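Probable thiol peroxidase (Chromobacterium violaceum, PDB 3KEB) probably reduces peroxides as a thiol-dependent peroxidase of the redoxin family, which has the thioredoxin fold. Local coordinates at residues 29-34 with 41-46. Numbering follows the deposited sequence.
Sequences PSFMLV and AALESF
F31 reaches from the loop leading into strand 32-35 to the backbone and side chains of 41-46. Its CB leaves the main chain roughly alongside the other segment, and CG lies between the backbone N and the carbonyl carbon (chi1 61°), which carries the ring across the gap. CD2 meets A41 O, which lies in the ring plane at its edge, 3.7 Å away. CE2 approaches A42 C at 3.5 Å, while L43 N sits over one face. On the other branch CE1 touches L43 CD2 at 3.6 Å, the two side chains crossing at about a right angle. At the tip, CZ meets F46 CE2 at 4.1 Å. The other methyl of L43, CD1, packs near P29 O and S30 CA.

Beyond the ring the chains pair as an antiparallel hairpin. L33 and A41 exchange two backbone hydrogen bonds: L33 N to A41 O is short and nearly straight (2.8 Å, 173°), whereas A41 N reaches L33 O from above the carbonyl plane. Toward L43 the two backbones diverge, and one water links them by accepting from both F31 N and L43 N; E44 OE1 receives a weak bond from it. S45 OG accepts from A42 N at 2.9 Å, tying the 3-10 segment 43-45 back to A42.

The hairpin edges the central mixed sheet of this redoxin domain, of the thioredoxin clan, with 40-42 outermost and 32-35 pairing next with strand 109-112. F31, L33 and A41 all pack on L111 of that strand, and F119 of helix 119-122 touches F31 and L33.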
ATOM      1  N   PRO A  29     -10.862 -11.356 -15.327  1.00 14.00           N
ATOM      2  CA  PRO A  29      -9.505 -11.923 -15.165  1.00 14.94           C
ATOM      3  C   PRO A  29      -9.275 -12.426 -13.758  1.00 14.38           C
ATOM      4  O   PRO A  29      -9.795 -11.852 -12.804  1.00 15.10           O
ATOM      5  CB  PRO A  29      -8.565 -10.725 -15.470  1.00 14.82           C
ATOM      6  CG  PRO A  29      -9.356  -9.864 -16.395  1.00 15.39           C
ATOM      7  CD  PRO A  29     -10.794  -9.965 -15.781  1.00 13.78           C
ATOM      8  N   SER A  30      -8.500 -13.507 -13.642  1.00 15.04           N
ATOM      9  CA  SER A  30      -8.168 -14.060 -12.365  1.00 16.69           C
ATOM     10  C   SER A  30      -7.344 -13.043 -11.613  1.00 16.23           C
ATOM     11  O   SER A  30      -6.713 -12.164 -12.201  1.00 16.65           O
ATOM     12  CB  SER A  30      -7.404 -15.369 -12.512  1.00 17.23           C
ATOM     13  OG  SER A  30      -6.167 -15.095 -13.134  1.00 21.00           O
ATOM     14  N   PHE A  31      -7.398 -13.111 -10.303  1.00 17.12           N
ATOM     15  CA  PHE A  31      -6.516 -12.292  -9.482  1.00 17.18           C
ATOM     16  C   PHE A  31      -6.041 -13.084  -8.267  1.00 18.15           C
ATOM     17  O   PHE A  31      -6.702 -14.054  -7.846  1.00 18.54           O
ATOM     18  CB  PHE A  31      -7.173 -10.929  -9.119  1.00 16.64           C
ATOM     19  CG  PHE A  31      -8.461 -10.997  -8.330  1.00 16.36           C
ATOM     20  CD1 PHE A  31      -9.655 -10.511  -8.905  1.00 19.22           C
ATOM     21  CD2 PHE A  31      -8.500 -11.417  -7.001  1.00 16.17           C
ATOM     22  CE1 PHE A  31     -10.828 -10.508  -8.193  1.00 19.72           C
ATOM     23  CE2 PHE A  31      -9.708 -11.456  -6.267  1.00 17.72           C
ATOM     24  CZ  PHE A  31     -10.862 -10.974  -6.845  1.00 19.96           C
HETATM   25  N   MSE A  32      -4.897 -12.669  -7.736  1.00 19.24           N
HETATM   26  CA  MSE A  32      -4.313 -13.193  -6.495  0.60 19.94           C
HETATM   27  C   MSE A  32      -3.999 -11.986  -5.632  1.00 19.36           C
HETATM   28  O   MSE A  32      -2.955 -11.374  -5.838  1.00 19.64           O
HETATM   29  CB  MSE A  32      -2.988 -13.898  -6.795  0.60 21.11           C
HETATM   30  CG  MSE A  32      -3.124 -15.158  -7.622  0.60 26.12           C
HETATM   31 SE   MSE A  32      -1.399 -16.016  -8.072  0.36 36.41          SE
HETATM   32  CE  MSE A  32      -0.332 -14.442  -8.598  0.60 31.47           C
ATOM     33  N   LEU A  33      -4.892 -11.612  -4.720  1.00 16.96           N
ATOM     34  CA  LEU A  33      -4.751 -10.421  -3.916  1.00 15.40           C
ATOM     35  C   LEU A  33      -4.635 -10.818  -2.448  1.00 14.87           C
ATOM     36  O   LEU A  33      -4.606 -12.006  -2.145  1.00 14.36           O
ATOM     37  CB  LEU A  33      -5.967  -9.484  -4.136  1.00 15.40           C
ATOM     38  CG  LEU A  33      -6.049  -8.986  -5.590  1.00 15.46           C
ATOM     39  CD1 LEU A  33      -7.322  -8.204  -5.791  1.00 18.00           C
ATOM     40  CD2 LEU A  33      -4.817  -8.130  -5.943  1.00 18.45           C
ATOM     41  N   VAL A  34      -4.541  -9.826  -1.559  1.00 13.54           N
ATOM     42  CA  VAL A  34      -4.521 -10.117  -0.139  0.60 13.29           C
ATOM     43  C   VAL A  34      -5.489  -9.186   0.556  1.00 12.87           C
ATOM     44  O   VAL A  34      -5.563  -8.009   0.289  1.00 14.01           O
ATOM     45  CB  VAL A  34      -3.094 -10.052   0.450  0.60 14.09           C
ATOM     46  CG1 VAL A  34      -2.447  -8.798   0.063  0.60 13.03           C
ATOM     47  CG2 VAL A  34      -3.116 -10.212   1.969  0.60 11.15           C
ATOM     48  N   ALA A  41      -6.686 -13.843  -1.365  1.00 19.48           N
ATOM     49  CA  ALA A  41      -8.036 -13.607  -1.914  1.00 19.59           C
ATOM     50  C   ALA A  41      -7.954 -13.854  -3.422  1.00 20.35           C
ATOM     51  O   ALA A  41      -7.124 -13.259  -4.108  1.00 21.03           O
ATOM     52  CB  ALA A  41      -8.493 -12.187  -1.677  1.00 19.32           C
ATOM     53  N   ALA A  42      -8.774 -14.763  -3.924  1.00 19.39           N
ATOM     54  CA  ALA A  42      -8.880 -14.988  -5.354  1.00 18.73           C
ATOM     55  C   ALA A  42     -10.358 -14.866  -5.736  1.00 18.69           C
ATOM     56  O   ALA A  42     -11.228 -14.712  -4.864  1.00 17.83           O
ATOM     57  CB  ALA A  42      -8.311 -16.400  -5.724  1.00 19.42           C
ATOM     58  N   LEU A  43     -10.667 -14.926  -7.030  1.00 20.61           N
ATOM     59  CA  LEU A  43     -12.083 -14.969  -7.463  1.00 22.54           C
ATOM     60  C   LEU A  43     -12.860 -16.056  -6.764  1.00 23.58           C
ATOM     61  O   LEU A  43     -13.958 -15.830  -6.254  1.00 24.26           O
ATOM     62  CB  LEU A  43     -12.178 -15.206  -8.982  1.00 22.79           C
ATOM     63  CG  LEU A  43     -12.117 -13.931  -9.795  1.00 24.02           C
ATOM     64  CD1 LEU A  43     -12.202 -14.282 -11.296  1.00 24.09           C
ATOM     65  CD2 LEU A  43     -13.214 -12.989  -9.393  1.00 22.67           C
ATOM     66  N   GLU A  44     -12.239 -17.220  -6.641  1.00 24.58           N
ATOM     67  CA  GLU A  44     -12.849 -18.352  -5.922  1.00 26.52           C
ATOM     68  C   GLU A  44     -13.188 -18.050  -4.489  1.00 25.93           C
ATOM     69  O   GLU A  44     -13.982 -18.750  -3.911  1.00 26.25           O
ATOM     70  CB  GLU A  44     -11.915 -19.566  -5.923  1.00 27.76           C
ATOM     71  CG  GLU A  44     -11.740 -20.182  -7.301  1.00 32.30           C
ATOM     72  CD  GLU A  44     -11.113 -19.230  -8.315  1.00 36.61           C
ATOM     73  OE1 GLU A  44     -10.129 -18.494  -7.976  1.00 36.09           O
ATOM     74  OE2 GLU A  44     -11.639 -19.204  -9.454  1.00 39.19           O
ATOM     75  N   SER A  45     -12.570 -17.031  -3.893  1.00 24.75           N
ATOM     76  CA  SER A  45     -12.925 -16.648  -2.536  1.00 24.75           C
ATOM     77  C   SER A  45     -14.338 -16.093  -2.459  1.00 24.72           C
ATOM     78  O   SER A  45     -14.837 -15.936  -1.357  1.00 24.90           O
ATOM     79  CB  SER A  45     -12.007 -15.531  -2.011  1.00 24.35           C
ATOM     80  OG  SER A  45     -10.682 -15.912  -2.104  1.00 25.41           O
ATOM     81  N   PHE A  46     -14.887 -15.660  -3.600  1.00 24.03           N
ATOM     82  CA  PHE A  46     -16.200 -15.031  -3.696  1.00 24.07           C
ATOM     83  C   PHE A  46     -17.043 -15.882  -4.617  1.00 24.88           C
ATOM     84  O   PHE A  46     -17.617 -15.412  -5.592  1.00 25.41           O
ATOM     85  CB  PHE A  46     -16.053 -13.611  -4.240  1.00 23.80           C
ATOM     86  CG  PHE A  46     -15.018 -12.816  -3.513  1.00 21.63           C
ATOM     87  CD1 PHE A  46     -15.283 -12.331  -2.250  1.00 20.62           C
ATOM     88  CD2 PHE A  46     -13.756 -12.639  -4.039  1.00 23.91           C
ATOM     89  CE1 PHE A  46     -14.338 -11.632  -1.542  1.00 20.86           C
ATOM     90  CE2 PHE A  46     -12.804 -11.906  -3.336  1.00 22.69           C
ATOM     91  CZ  PHE A  46     -13.099 -11.424  -2.071  1.00 19.93           C
TER
HETATM   92  O   HOH W   1      -8.649 -15.656  -9.165  1.00 22.91           O